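Lin2891 protein (Listeria innocua, PDB 3DB0) probably binds FMN as a member of the pyridoxamine 5'-phosphate oxidase family, although its own substrate and reaction remain inferred. Local coordinates at residues B[53-58]-B[114-119]; B[63-68]-B[79-84]; B[74-79]-B[123-128]. All coordinates share one frame; numbering follows the deposited sequence.

In the fold
The three contacts belong to one antiparallel barrel. Contact 1 lays helix 53-60 against strand 113-126, contact 2 pairs strand 63-68 with strand 77-86, and contact 3 pairs the start of strand 77-86 with the end of strand 113-126, along with the loop residues beside them. Contacts 1 and 2 have centres about 12 Å apart and meet where Ile116 CG2 lies 3.8 Å from Ala84 CB. Contacts 2 and 3, with centres about 13 Å apart, share Glu79, and Ile68 O lies 2.9 Å from Leu78 N, a probable hydrogen bond. Contacts 1 and 3 are centred about 24 Å apart, on opposite sides of the chain's centre. A third subunit packs on contacts 2 and 3, whereas contact 1 reaches a second.

Contact 1: B[53-58]-B[114-119]; sequences PKTEEV and VVIKIV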
loop_
_atom_site.group_PDB
_atom_site.type_symbol
_atom_site.label_atom_id
_atom_site.label_comp_id
_atom_site.label_asym_id
_atom_site.label_seq_id
_atom_site.Cartn_x
_atom_site.Cartn_y
_atom_site.Cartn_z
ATOM N N PRO B 53 -10.108 2.924 20.878
ATOM C CA PRO B 53 -9.374 3.914 21.645
ATOM C C PRO B 53 -9.000 5.167 20.821
ATOM O O PRO B 53 -9.137 6.254 21.336
ATOM C CB PRO B 53 -8.121 3.159 22.097
ATOM C CG PRO B 53 -8.570 1.729 22.200
ATOM C CD PRO B 53 -9.666 1.544 21.183
ATOM N N LYS B 54 -8.567 5.031 19.575
ATOM C CA LYS B 54 -8.154 6.220 18.822
ATOM C C LYS B 54 -9.321 7.159 18.581
ATOM O O LYS B 54 -9.160 8.362 18.575
ATOM C CB LYS B 54 -7.445 5.894 17.516
ATOM C CG LYS B 54 -8.294 5.204 16.473
ATOM C CD LYS B 54 -7.483 4.941 15.216
ATOM C CE LYS B 54 -8.329 4.227 14.190
ATOM N NZ LYS B 54 -7.539 3.445 13.197
ATOM N N THR B 55 -10.525 6.608 18.458
ATOM C CA THR B 55 -11.706 7.418 18.313
ATOM C C THR B 55 -12.009 8.211 19.574
ATOM O O THR B 55 -12.352 9.386 19.497
ATOM C CB THR B 55 -12.946 6.553 18.017
ATOM O OG1 THR B 55 -12.714 5.842 16.798
ATOM C CG2 THR B 55 -14.210 7.431 17.939
ATOM N N GLU B 56 -11.925 7.563 20.734
ATOM C CA GLU B 56 -12.145 8.252 22.003
ATOM C C GLU B 56 -11.049 9.269 22.298
ATOM O O GLU B 56 -11.294 10.320 22.914
ATOM C CB GLU B 56 -12.314 7.265 23.175
ATOM C CG GLU B 56 -12.674 7.945 24.510
ATOM C CD GLU B 56 -14.011 8.677 24.477
ATOM O OE1 GLU B 56 -14.836 8.379 23.595
ATOM O OE2 GLU B 56 -14.226 9.546 25.345
ATOM N N GLU B 57 -9.824 8.960 21.885
ATOM C CA GLU B 57 -8.739 9.895 22.090
ATOM C C GLU B 57 -9.035 11.225 21.387
ATOM O O GLU B 57 -8.916 12.310 21.979
ATOM C CB GLU B 57 -7.417 9.298 21.615
ATOM C CG GLU B 57 -6.897 8.262 22.573
ATOM C CD GLU B 57 -5.918 7.305 21.926
ATOM O OE1 GLU B 57 -5.386 7.667 20.892
ATOM O OE2 GLU B 57 -5.709 6.176 22.425
ATOM N N VAL B 58 -9.413 11.115 20.112
ATOM C CA VAL B 58 -9.774 12.269 19.254
ATOM C C VAL B 58 -10.969 13.089 19.792
ATOM O O VAL B 58 -10.962 14.318 19.712
ATOM C CB VAL B 58 -10.021 11.770 17.795
ATOM C CG1 VAL B 58 -10.803 12.747 17.001
ATOM C CG2 VAL B 58 -8.640 11.469 17.145
ATOM N N VAL B 114 -16.778 4.593 11.581
ATOM C CA VAL B 114 -16.678 6.027 11.728
ATOM C C VAL B 114 -15.473 6.471 10.945
ATOM O O VAL B 114 -14.626 5.661 10.550
ATOM C CB VAL B 114 -16.550 6.462 13.194
ATOM C CG1 VAL B 114 -17.766 6.009 13.977
ATOM C CG2 VAL B 114 -15.241 5.942 13.798
ATOM N N VAL B 115 -15.440 7.771 10.691
ATOM C CA VAL B 115 -14.365 8.370 9.946
ATOM C C VAL B 115 -13.799 9.547 10.746
ATOM O O VAL B 115 -14.560 10.390 11.244
ATOM C CB VAL B 115 -14.827 8.811 8.531
ATOM C CG1 VAL B 115 -13.713 9.675 7.776
ATOM C CG2 VAL B 115 -15.303 7.573 7.680
ATOM N N ILE B 116 -12.484 9.502 10.930
ATOM C CA ILE B 116 -11.713 10.579 11.510
ATOM C C ILE B 116 -11.239 11.499 10.408
ATOM O O ILE B 116 -10.486 11.124 9.486
ATOM C CB ILE B 116 -10.541 10.090 12.367
ATOM C CG1 ILE B 116 -11.096 9.182 13.470
ATOM C CG2 ILE B 116 -9.774 11.324 12.954
ATOM C CD1 ILE B 116 -10.074 8.314 14.234
ATOM N N LYS B 117 -11.718 12.735 10.514
ATOM C CA LYS B 117 -11.375 13.799 9.577
ATOM C C LYS B 117 -10.262 14.571 10.196
ATOM O O LYS B 117 -10.315 14.897 11.384
ATOM C CB LYS B 117 -12.566 14.735 9.356
ATOM C CG LYS B 117 -12.273 15.940 8.432
ATOM C CD LYS B 117 -13.407 17.010 8.492
ATOM C CE LYS B 117 -13.238 17.971 7.379
ATOM N NZ LYS B 117 -14.286 19.045 7.344
ATOM N N ILE B 118 -9.226 14.843 9.419
ATOM C CA ILE B 118 -8.123 15.649 9.939
ATOM C C ILE B 118 -7.914 16.876 9.085
ATOM O O ILE B 118 -7.541 16.784 7.897
ATOM C CB ILE B 118 -6.806 14.847 10.065
ATOM C CG1 ILE B 118 -7.013 13.651 11.007
ATOM C CG2 ILE B 118 -5.651 15.758 10.507
ATOM C CD1 ILE B 118 -6.067 12.538 10.791
ATOM N N VAL B 119 -8.105 18.029 9.728
ATOM C CA VAL B 119 -7.903 19.341 9.112
ATOM C C VAL B 119 -6.506 19.852 9.460
ATOM O O VAL B 119 -6.185 20.135 10.602
ATOM C CB VAL B 119 -9.046 20.373 9.502
ATOM C CG1 VAL B 119 -8.758 21.795 8.950
ATOM C CG2 VAL B 119 -10.371 19.883 8.989
#
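Ile116 extends its CD1 methyl across to helix 53-58, where it meets the Lys54 side chain at CG, 4.2 Å away, and lies 4.4 Å from Thr55 OG1. Its CG1 stands anti to the carbonyl carbon (chi1 -57°) and the chain runs on extended, which carries CD1 forward while the CG2 branch is left to face Val58. There Ile116 CG2 and Val58 CG2 are 4.3 Å apart, a loose methyl-to-methyl contact. The axes of segments 53-58 and 114-119 approach to 10.0 Å, at 46° to each other, and no hydrogen bond joins the two segments; their 191 Å² of mutual burial is held by side chains alone. This is a helix packed on the closed antiparallel barrel of the FMN-binding split-barrel fold. Side chains of helix 53-58 also touch strands 29-40, 43-49 and 77-86, with Val58 and Ile116 both resting on Ala84. The polar atoms of Thr55 and Lys54 find partners outside the two segments. Thr55 OG1 is hydrogen-bonded to Ser48 OG and Gly49 O, and Lys54 reaches along its extended chain to Asp103 O of the second subunit, with a weak bond to Pro47 O besides. Thr55 OG1 also lies 3.9 Å from Val114 CG2, although Val114 is modelled in two conformers and that approach is correspondingly doubtful.

Contact 2: B[63-68]-B[79-84]; sequences HVCVLI and EINGLA
Val64 and Gly82 form a hydrogen-bonded antiparallel pair, Val64 N to Gly82 O at 3.1 Å and Gly82 N to Val64 O at 3.0 Å. The next such pair is shorter: Val66 N meets Ile80 O at 2.7 Å, and Ile80 N bonds back to Val66 O, both donors lying in the acceptor's carbonyl plane. Between the pairs the CA of Cys65 makes a CA-H...O contact with Ile80 O. The tightly packed face carries Val64, Val66, Ile80 and Ala84. Val64 CG1 and CG2 both lie 3.8 Å from Ala84 CB, because chi1 of -61° sets CG1 anti to the carbonyl carbon and CG2 between that carbon and the backbone N. Val66 CB is 4.1 Å from Ile80 CB, and Ile80 CD1 crosses to Ile68 CG2. Leu22 of strand 19-26 touches both valines. On the other face Leu67 CD2 rests 3.9 Å from Glu79 CB, and Glu79 OE1 goes on to a salt bridge with Arg124. Packing is looser toward the His63 end, where Leu83 is exposed: a single methyl, Leu83 CD2, comes obliquely to the imidazole at His63 CD2, 3.6 Å away. His63 ND1 is hydrogen-bonded to Asn61 OD1, and the ring also meets Phe29 of the third subunit. The segment axes make 155°; this is the beta hairpin of strands 63-68 and 77-86, part of the family's antiparallel barrel.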
loop_
_atom_site.group_PDB
_atom_site.type_symbol
_atom_site.label_atom_id
_atom_site.label_comp_id
_atom_site.label_asym_id
_atom_site.label_seq_id
_atom_site.Cartn_x
_atom_site.Cartn_y
_atom_site.Cartn_z
ATOM N N HIS B 63 -6.071 17.362 18.916
ATOM C CA HIS B 63 -4.734 17.647 18.415
ATOM C C HIS B 63 -4.017 16.346 18.045
ATOM O O HIS B 63 -3.740 15.480 18.905
ATOM C CB HIS B 63 -3.918 18.386 19.423
ATOM C CG HIS B 63 -4.607 19.577 19.993
ATOM N ND1 HIS B 63 -5.196 19.567 21.242
ATOM C CD2 HIS B 63 -4.873 20.789 19.464
ATOM C CE1 HIS B 63 -5.749 20.743 21.478
ATOM N NE2 HIS B 63 -5.576 21.498 20.414
ATOM N N VAL B 64 -3.719 16.252 16.761
ATOM C CA VAL B 64 -3.032 15.087 16.201
ATOM C C VAL B 64 -1.860 15.516 15.362
ATOM O O VAL B 64 -1.804 16.643 14.876
ATOM C CB VAL B 64 -3.975 14.175 15.408
ATOM C CG1 VAL B 64 -5.106 13.624 16.334
ATOM C CG2 VAL B 64 -4.592 14.902 14.193
ATOM N N CYS B 65 -0.890 14.622 15.270
ATOM C CA CYS B 65 0.236 14.813 14.418
ATOM C C CYS B 65 0.310 13.607 13.459
ATOM O O CYS B 65 0.329 12.463 13.923
ATOM C CB CYS B 65 1.517 14.891 15.260
ATOM S SG CYS B 65 3.020 15.140 14.198
ATOM N N VAL B 66 0.372 13.848 12.142
ATOM C CA VAL B 66 0.542 12.746 11.149
ATOM C C VAL B 66 1.892 12.825 10.421
ATOM O O VAL B 66 2.323 13.893 10.016
ATOM C CB VAL B 66 -0.584 12.752 10.092
ATOM C CG1 VAL B 66 -0.429 11.570 9.087
ATOM C CG2 VAL B 66 -1.930 12.678 10.789
ATOM N N LEU B 67 2.555 11.688 10.338
ATOM C CA LEU B 67 3.760 11.529 9.565
ATOM C C LEU B 67 3.371 10.588 8.438
ATOM O O LEU B 67 2.795 9.509 8.661
ATOM C CB LEU B 67 4.915 10.908 10.349
ATOM C CG LEU B 67 5.517 11.722 11.507
ATOM C CD1 LEU B 67 6.693 10.950 12.099
ATOM C CD2 LEU B 67 5.992 12.983 10.935
ATOM N N ILE B 68 3.678 11.037 7.233
ATOM C CA ILE B 68 3.341 10.299 6.036
ATOM C C ILE B 68 4.312 10.564 4.937
ATOM O O ILE B 68 4.749 11.683 4.714
ATOM C CB ILE B 68 1.832 10.542 5.578
ATOM C CG1 ILE B 68 1.457 9.710 4.310
ATOM C CG2 ILE B 68 1.544 12.019 5.292
ATOM C CD1 ILE B 68 -0.015 9.394 4.245
ATOM N N GLU B 79 5.193 16.144 7.766
ATOM C CA GLU B 79 4.775 16.235 9.152
ATOM C C GLU B 79 3.562 17.177 9.159
ATOM O O GLU B 79 3.647 18.342 8.779
ATOM C CB GLU B 79 5.898 16.742 10.057
ATOM C CG GLU B 79 5.348 17.038 11.390
ATOM C CD GLU B 79 6.328 17.668 12.376
ATOM O OE1 GLU B 79 7.545 17.736 12.138
ATOM O OE2 GLU B 79 5.838 18.104 13.425
ATOM N N ILE B 80 2.414 16.645 9.546
ATOM C CA ILE B 80 1.151 17.367 9.554
ATOM C C ILE B 80 0.566 17.487 10.986
ATOM O O ILE B 80 0.280 16.489 11.631
ATOM C CB ILE B 80 0.119 16.600 8.707
ATOM C CG1 ILE B 80 0.603 16.453 7.268
ATOM C CG2 ILE B 80 -1.259 17.275 8.762
ATOM C CD1 ILE B 80 -0.238 15.583 6.375
ATOM N N ASN B 81 0.380 18.711 11.475
ATOM C CA ASN B 81 -0.227 18.933 12.804
ATOM C C ASN B 81 -1.562 19.489 12.486
ATOM O O ASN B 81 -1.685 20.426 11.687
ATOM C CB ASN B 81 0.604 19.885 13.647
ATOM C CG ASN B 81 2.004 19.312 13.955
ATOM O OD1 ASN B 81 2.991 19.722 13.354
ATOM N ND2 ASN B 81 2.065 18.324 14.812
ATOM N N GLY B 82 -2.581 18.836 13.040
ATOM C CA GLY B 82 -3.947 19.173 12.709
ATOM C C GLY B 82 -4.955 18.896 13.789
ATOM O O GLY B 82 -4.625 18.482 14.872
ATOM N N LEU B 83 -6.184 19.193 13.446
ATOM C CA LEU B 83 -7.293 19.035 14.311
ATOM C C LEU B 83 -8.190 17.953 13.760
ATOM O O LEU B 83 -8.686 18.044 12.612
ATOM C CB LEU B 83 -8.028 20.383 14.437
ATOM C CG LEU B 83 -7.326 21.461 15.260
ATOM C CD1 LEU B 83 -8.128 22.813 15.220
ATOM C CD2 LEU B 83 -7.177 20.957 16.713
ATOM N N ALA B 84 -8.400 16.940 14.603
ATOM C CA ALA B 84 -9.170 15.762 14.253
ATOM C C ALA B 84 -10.539 15.818 14.893
ATOM O O ALA B 84 -10.711 16.319 16.015
ATOM C CB ALA B 84 -8.377 14.422 14.601
#

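Contact 3: B[74-79]-B[123-128]; sequences GSAFLE and IRILNS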
loop_
_atom_site.group_PDB
_atom_site.type_symbol
_atom_site.label_atom_id
_atom_site.label_comp_id
_atom_site.label_asym_id
_atom_site.label_seq_id
_atom_site.Cartn_x
_atom_site.Cartn_y
_atom_site.Cartn_z
ATOM N N GLY B 74 16.067 8.584 2.440
ATOM C CA GLY B 74 16.145 9.745 1.541
ATOM C C GLY B 74 14.816 10.347 1.074
ATOM O O GLY B 74 14.802 11.330 0.363
ATOM N N SER B 75 13.706 9.726 1.461
ATOM C CA SER B 75 12.360 10.194 1.116
ATOM C C SER B 75 12.050 11.564 1.711
ATOM O O SER B 75 12.349 11.790 2.868
ATOM C CB SER B 75 11.308 9.266 1.740
ATOM O OG SER B 75 11.311 7.954 1.240
ATOM N N ALA B 76 11.482 12.469 0.903
ATOM C CA ALA B 76 10.919 13.714 1.440
ATOM C C ALA B 76 9.565 13.224 1.972
ATOM O O ALA B 76 8.887 12.390 1.347
ATOM C CB ALA B 76 10.695 14.738 0.377
ATOM N N PHE B 77 9.180 13.708 3.138
ATOM C CA PHE B 77 7.934 13.282 3.747
ATOM C C PHE B 77 7.276 14.443 4.439
ATOM O O PHE B 77 7.813 15.545 4.463
ATOM C CB PHE B 77 8.124 12.086 4.682
ATOM C CG PHE B 77 9.007 12.356 5.834
ATOM C CD1 PHE B 77 10.384 12.273 5.691
ATOM C CD2 PHE B 77 8.468 12.725 7.069
ATOM C CE1 PHE B 77 11.214 12.558 6.761
ATOM C CE2 PHE B 77 9.294 13.016 8.124
ATOM C CZ PHE B 77 10.670 12.918 7.975
ATOM N N LEU B 78 6.097 14.183 4.980
ATOM C CA LEU B 78 5.311 15.204 5.600
ATOM C C LEU B 78 5.109 15.009 7.075
ATOM O O LEU B 78 4.886 13.893 7.560
ATOM C CB LEU B 78 3.898 15.250 4.953
ATOM C CG LEU B 78 3.794 15.535 3.452
ATOM C CD1 LEU B 78 2.293 15.305 2.966
ATOM C CD2 LEU B 78 4.348 16.920 3.183
ATOM N N GLU B 79 5.193 16.144 7.766
ATOM C CA GLU B 79 4.775 16.235 9.152
ATOM C C GLU B 79 3.562 17.177 9.159
ATOM O O GLU B 79 3.647 18.342 8.779
ATOM C CB GLU B 79 5.898 16.742 10.057
ATOM C CG GLU B 79 5.348 17.038 11.390
ATOM C CD GLU B 79 6.328 17.668 12.376
ATOM O OE1 GLU B 79 7.545 17.736 12.138
ATOM O OE2 GLU B 79 5.838 18.104 13.425
ATOM N N ILE B 123 1.728 22.107 7.863
ATOM C CA ILE B 123 2.340 21.010 7.117
ATOM C C ILE B 123 3.736 21.349 6.768
ATOM O O ILE B 123 3.955 22.368 6.134
ATOM C CB ILE B 123 1.626 20.676 5.800
ATOM C CG1 ILE B 123 0.108 20.517 6.009
ATOM C CG2 ILE B 123 2.236 19.433 5.244
ATOM C CD1 ILE B 123 -0.647 20.140 4.788
ATOM N N ARG B 124 4.676 20.504 7.228
ATOM C CA ARG B 124 6.074 20.679 6.946
ATOM C C ARG B 124 6.553 19.530 6.088
ATOM O O ARG B 124 6.187 18.356 6.338
ATOM C CB ARG B 124 6.889 20.652 8.212
ATOM C CG ARG B 124 6.714 21.834 9.092
ATOM C CD ARG B 124 7.982 21.993 9.904
ATOM N NE ARG B 124 8.070 20.970 10.923
ATOM C CZ ARG B 124 9.195 20.635 11.542
ATOM N NH1 ARG B 124 10.345 21.235 11.213
ATOM N NH2 ARG B 124 9.166 19.682 12.475
ATOM N N ILE B 125 7.297 19.866 5.039
ATOM C CA ILE B 125 7.943 18.843 4.224
ATOM C C ILE B 125 9.313 18.736 4.803
ATOM O O ILE B 125 10.089 19.705 4.827
ATOM C CB ILE B 125 8.086 19.147 2.718
ATOM C CG1 ILE B 125 6.758 19.356 2.021
ATOM C CG2 ILE B 125 8.687 17.937 1.963
ATOM C CD1 ILE B 125 6.975 19.721 0.506
ATOM N N LEU B 126 9.610 17.532 5.244
ATOM C CA LEU B 126 10.875 17.211 5.826
ATOM C C LEU B 126 11.698 16.348 4.892
ATOM O O LEU B 126 11.146 15.639 4.032
ATOM C CB LEU B 126 10.621 16.499 7.162
ATOM C CG LEU B 126 9.861 17.286 8.228
ATOM C CD1 LEU B 126 9.645 16.417 9.480
ATOM C CD2 LEU B 126 10.569 18.596 8.579
ATOM N N ASN B 127 13.025 16.443 5.067
ATOM C CA ASN B 127 14.008 15.681 4.299
ATOM C C ASN B 127 13.868 15.958 2.799
ATOM O O ASN B 127 14.027 15.065 1.949
ATOM C CB ASN B 127 13.906 14.173 4.614
ATOM C CG ASN B 127 15.175 13.397 4.259
ATOM O OD1 ASN B 127 16.282 13.912 4.380
ATOM N ND2 ASN B 127 15.019 12.146 3.849
ATOM N N SER B 128 13.538 17.202 2.466
ATOM C CA SER B 128 13.390 17.554 1.053
ATOM C C SER B 128 14.730 17.783 0.395
ATOM O O SER B 128 14.798 17.715 -0.814
ATOM C CB SER B 128 12.473 18.773 0.832
ATOM O OG SER B 128 12.986 19.894 1.499
ATOM O OXT SER B 128 15.757 18.015 1.036
#
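Leu126 lies over one face of the Phe77 ring, its CB 3.9 Å from the ring centroid, a CH-pi contact between cross-strand neighbours of the family's antiparallel barrel. The ring gets there because CG is folded between the backbone N and the carbonyl carbon (chi1 62°). Tyr34 of the third subunit meets it edge-to-face. On the other side of the sheet Leu78 and Ile125 point the same way, Leu78 CD2 touching Ile125 CG1 at 3.6 Å, and Ile10 and Leu14 of helix 6-16 lie against Leu78. The backbones are joined by two hydrogen-bonded pairs, Phe77 with Leu126 and Glu79 with Arg124. Just past the end of strand 113-126, Asn127 turns its amide back so that ND2 gives a hydrogen bond to Ser75 O at 2.9 Å, coming from above the carbonyl plane; ND2 also makes a weak bond to Pro73 O. At the opposite end Arg124, bent at its third torsion, forms a salt bridge with Glu79, with Leu126 CD2 over one face of its guanidinium, near the rim. Arg124 NH2 meets Glu79 OE1 on the syn side at 2.6 Å, a short but bent bond (133° at the hydrogen) that arrives 32° out of the carboxylate plane.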